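Local coordinates for nitrogenase molybdenum-iron protein alpha chain (PDB 4WES) that forms part of the molybdenum-iron component of nitrogenase, which reduces dinitrogen to ammonium at an iron-sulfur-molybdenum cluster, at residues Q261-I266 with S425-M430. Sequence-based numbering, arbitrary orientation.
With ICS (iron-sulfur-molybdenum cluster with interstitial carbon), chain F.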
ATOM      1  N   GLN A 261     -27.776 -21.122  24.838  1.00  9.12           N
ATOM      2  CA  GLN A 261     -26.905 -21.457  23.713  1.00  9.25           C
ATOM      3  C   GLN A 261     -25.589 -22.064  24.241  1.00  8.88           C
ATOM      4  O   GLN A 261     -25.335 -23.228  24.013  1.00 10.91           O
ATOM      5  CB  GLN A 261     -26.657 -20.223  22.824  1.00  8.51           C
ATOM      6  CG  GLN A 261     -25.716 -20.458  21.636  1.00  8.76           C
ATOM      7  CD  GLN A 261     -26.264 -21.428  20.640  1.00  9.71           C
ATOM      8  OE1 GLN A 261     -27.434 -21.327  20.254  1.00  9.98           O
ATOM      9  NE2 GLN A 261     -25.420 -22.345  20.175  1.00  9.73           N
ATOM     10  N   CYS A 262     -24.814 -21.276  24.967  1.00  8.87           N
ATOM     11  CA  CYS A 262     -23.635 -21.803  25.638  1.00  8.78           C
ATOM     12  C   CYS A 262     -24.021 -22.313  27.027  1.00  9.21           C
ATOM     13  O   CYS A 262     -24.236 -21.506  27.953  1.00  9.86           O
ATOM     14  CB  CYS A 262     -22.539 -20.748  25.786  1.00  8.23           C
ATOM     15  SG  CYS A 262     -21.178 -21.436  26.712  1.00  8.76           S
ATOM     16  N   HIS A 263     -24.135 -23.630  27.178  1.00  8.71           N
ATOM     17  CA  HIS A 263     -24.466 -24.171  28.484  1.00  9.37           C
ATOM     18  C   HIS A 263     -23.422 -23.834  29.537  1.00  9.32           C
ATOM     19  O   HIS A 263     -23.743 -23.426  30.663  1.00  9.79           O
ATOM     20  CB  HIS A 263     -24.671 -25.687  28.397  1.00 10.15           C
ATOM     21  CG  HIS A 263     -24.884 -26.333  29.723  1.00  9.45           C
ATOM     22  ND1 HIS A 263     -23.872 -26.965  30.420  1.00 10.57           N
ATOM     23  CD2 HIS A 263     -25.994 -26.437  30.502  1.00 10.33           C
ATOM     24  CE1 HIS A 263     -24.362 -27.424  31.561  1.00 11.31           C
ATOM     25  NE2 HIS A 263     -25.647 -27.107  31.648  1.00 11.41           N
ATOM     26  N   ARG A 264     -22.143 -24.049  29.221  1.00  8.76           N
ATOM     27  CA  ARG A 264     -21.113 -23.957  30.221  1.00  8.81           C
ATOM     28  C   ARG A 264     -21.075 -22.581  30.893  1.00  9.35           C
ATOM     29  O   ARG A 264     -20.953 -22.481  32.115  1.00  9.55           O
ATOM     30  CB  ARG A 264     -19.736 -24.275  29.573  1.00  9.04           C
ATOM     31  CG  ARG A 264     -18.541 -24.225  30.498  1.00  9.33           C
ATOM     32  CD  ARG A 264     -18.503 -25.292  31.572  1.00 10.36           C
ATOM     33  NE  ARG A 264     -19.293 -24.968  32.760  1.00  9.96           N
ATOM     34  CZ  ARG A 264     -20.158 -25.753  33.374  1.00  9.96           C
ATOM     35  NH1 ARG A 264     -20.556 -26.902  32.867  1.00 10.98           N
ATOM     36  NH2 ARG A 264     -20.701 -25.316  34.504  1.00 11.13           N
ATOM     37  N   SER A 265     -21.120 -21.504  30.086  1.00  8.46           N
ATOM     38  CA  SER A 265     -20.866 -20.199  30.645  1.00  8.63           C
ATOM     39  C   SER A 265     -22.051 -19.596  31.388  1.00  8.08           C
ATOM     40  O   SER A 265     -21.842 -18.702  32.209  1.00  9.64           O
ATOM     41  CB  SER A 265     -20.439 -19.186  29.576  1.00  8.72           C
ATOM     42  OG  SER A 265     -21.501 -18.900  28.667  1.00  8.77           O
ATOM     43  N   ILE A 266     -23.278 -20.067  31.119  1.00  8.69           N
ATOM     44  CA  ILE A 266     -24.464 -19.351  31.595  1.00  9.25           C
ATOM     45  C   ILE A 266     -25.437 -20.209  32.346  1.00  9.94           C
ATOM     46  O   ILE A 266     -26.484 -19.707  32.815  1.00 10.13           O
ATOM     47  CB  ILE A 266     -25.199 -18.617  30.419  1.00  9.24           C
ATOM     48  CG1 ILE A 266     -25.844 -17.293  30.834  1.00 10.18           C
ATOM     49  CG2 ILE A 266     -26.121 -19.559  29.688  1.00  9.42           C
ATOM     50  CD1 ILE A 266     -24.853 -16.244  31.309  1.00 11.41           C
ATOM     51  N   SER A 425     -34.813 -27.498  30.929  1.00 13.01           N
ATOM     52  CA  SER A 425     -33.846 -27.624  32.025  1.00 15.96           C
ATOM     53  C   SER A 425     -32.974 -28.846  31.861  1.00 15.52           C
ATOM     54  O   SER A 425     -32.677 -29.529  32.818  1.00 20.54           O
ATOM     55  CB  SER A 425     -34.591 -27.608  33.369  1.00 19.65           C
ATOM     56  OG  SER A 425     -35.433 -26.457  33.406  1.00 23.80           O
ATOM     57  N   SER A 426     -32.533 -29.104  30.636  1.00 14.07           N
ATOM     58  CA  SER A 426     -31.720 -30.280  30.394  1.00 16.10           C
ATOM     59  C   SER A 426     -30.742 -30.014  29.273  1.00 13.92           C
ATOM     60  O   SER A 426     -30.881 -29.064  28.488  1.00 15.74           O
ATOM     61  CB  SER A 426     -32.593 -31.478  30.117  1.00 24.35           C
ATOM     62  OG  SER A 426     -33.293 -31.294  28.944  1.00 22.96           O
ATOM     63  N   TYR A 427     -29.687 -30.836  29.223  1.00 13.79           N
ATOM     64  CA  TYR A 427     -28.671 -30.773  28.168  1.00 12.59           C
ATOM     65  C   TYR A 427     -28.047 -32.133  28.094  1.00 12.05           C
ATOM     66  O   TYR A 427     -27.438 -32.584  29.072  1.00 14.58           O
ATOM     67  CB  TYR A 427     -27.617 -29.734  28.498  1.00 13.16           C
ATOM     68  CG  TYR A 427     -26.458 -29.593  27.510  1.00 11.37           C
ATOM     69  CD1 TYR A 427     -26.645 -29.749  26.141  1.00 11.63           C
ATOM     70  CD2 TYR A 427     -25.188 -29.284  27.955  1.00 12.23           C
ATOM     71  CE1 TYR A 427     -25.604 -29.574  25.261  1.00 13.15           C
ATOM     72  CE2 TYR A 427     -24.132 -29.108  27.074  1.00 11.79           C
ATOM     73  CZ  TYR A 427     -24.338 -29.260  25.729  1.00 12.41           C
ATOM     74  OH  TYR A 427     -23.291 -29.028  24.848  1.00 15.29           O
ATOM     75  N   GLY A 428     -28.189 -32.791  26.949  1.00 13.91           N
ATOM     76  CA  GLY A 428     -27.678 -34.156  26.798  1.00 16.14           C
ATOM     77  C   GLY A 428     -26.181 -34.295  26.701  1.00 13.04           C
ATOM     78  O   GLY A 428     -25.666 -35.393  26.869  1.00 13.59           O
ATOM     79  N   GLY A 429     -25.478 -33.219  26.346  1.00 13.33           N
ATOM     80  CA  GLY A 429     -24.031 -33.240  26.259  1.00 12.28           C
ATOM     81  C   GLY A 429     -23.525 -33.673  24.898  1.00 12.23           C
ATOM     82  O   GLY A 429     -24.269 -34.185  24.045  1.00 13.04           O
ATOM     83  N   MET A 430     -22.241 -33.464  24.676  1.00 10.85           N
ATOM     84  CA  MET A 430     -21.648 -33.666  23.352  1.00 11.81           C
ATOM     85  C   MET A 430     -21.519 -35.124  22.953  1.00 11.42           C
ATOM     86  O   MET A 430     -21.747 -35.468  21.796  1.00 12.32           O
ATOM     87  CB  MET A 430     -20.298 -32.968  23.318  1.00 10.95           C
ATOM     88  CG  MET A 430     -19.578 -33.098  21.974  1.00 11.48           C
ATOM     89  SD  MET A 430     -18.188 -31.975  21.796  1.00 10.91           S
ATOM     90  CE  MET A 430     -16.975 -32.733  22.884  1.00 12.49           C
TER
HETATM   91 FE1  ICS F 602     -19.371 -20.378  25.806  1.00  8.52          FE
HETATM   92 MO1  ICS F 602     -13.305 -18.697  22.845  1.00  7.47          MO
HETATM   93 FE2  ICS F 602     -16.854 -19.667  26.283  1.00  8.08          FE
HETATM   94 FE3  ICS F 602     -18.164 -18.612  24.205  1.00  8.15          FE
HETATM   95 FE4  ICS F 602     -17.480 -21.180  24.194  1.00  8.18          FE
HETATM   96 FE5  ICS F 602     -15.214 -20.577  23.115  1.00  7.79          FE
HETATM   97 FE6  ICS F 602     -14.624 -19.027  25.159  1.00  7.80          FE
HETATM   98 FE7  ICS F 602     -15.883 -18.033  23.124  1.00  7.73          FE
HETATM   99  CX  ICS F 602     -16.399 -19.562  24.344  1.00  8.35           C
HETATM  100  S1A ICS F 602     -17.645 -21.782  26.406  1.00  8.76           S
HETATM  101  S1B ICS F 602     -13.272 -20.555  24.265  1.00  7.90           S
HETATM  102  S2A ICS F 602     -18.677 -18.320  26.419  1.00  8.61           S
HETATM  103  S2B ICS F 602     -14.984 -19.041  27.313  1.00  8.23           S
HETATM  104  S3A ICS F 602     -16.347 -22.501  22.798  1.00  8.42           S
HETATM  105  S3B ICS F 602     -14.228 -17.033  24.263  1.00  7.64           S
HETATM  106  S4A ICS F 602     -19.488 -20.312  23.500  1.00  8.70           S
HETATM  107  S4B ICS F 602     -15.077 -19.160  21.386  1.00  7.77           S
HETATM  108  S5A ICS F 602     -17.744 -16.886  22.849  1.00  8.36           S
HETATM  109  O   HOH W   1     -23.138 -25.828  25.055  1.00 12.65           O
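H263 and Y427 carry this contact between their segments through their rings, whose planes meet obliquely at 41°. Y427 CD2 lies over one face of the imidazole, off toward its rim and 3.5 Å from H263 CG, while Y427 CE2 rests 3.7 Å from H263 CB. A water bridges the two segments, accepting from H263 N at 3.2 Å and lying 3.2 Å from Y427 OH, which also bonds H349 ND1. Hydrogen bonds at both nitrogens, between ND1 and D374, which also forms a salt bridge with R264, and between NE2 and R378, hold the imidazole's rotation.

One residue earlier, C262 turns to the cofactor: its SG, anti to the backbone N (chi1 176°), binds an iron, FE1, at 2.3 Å. C262 is also the N-cap of the helix, and SG accepts a capping bond from S265 N (3.4 Å, 161°). S265 OG bonds Y216 and sits 3.7 Å from cluster sulfur S2A. C262 and H263 thus sit where strand 257-260 passes into helix 263-277, and Y427 reaches H263 from the loop leading into helix 430-433, with helix 372-376 and strand 281-283 touching both rings' side chains.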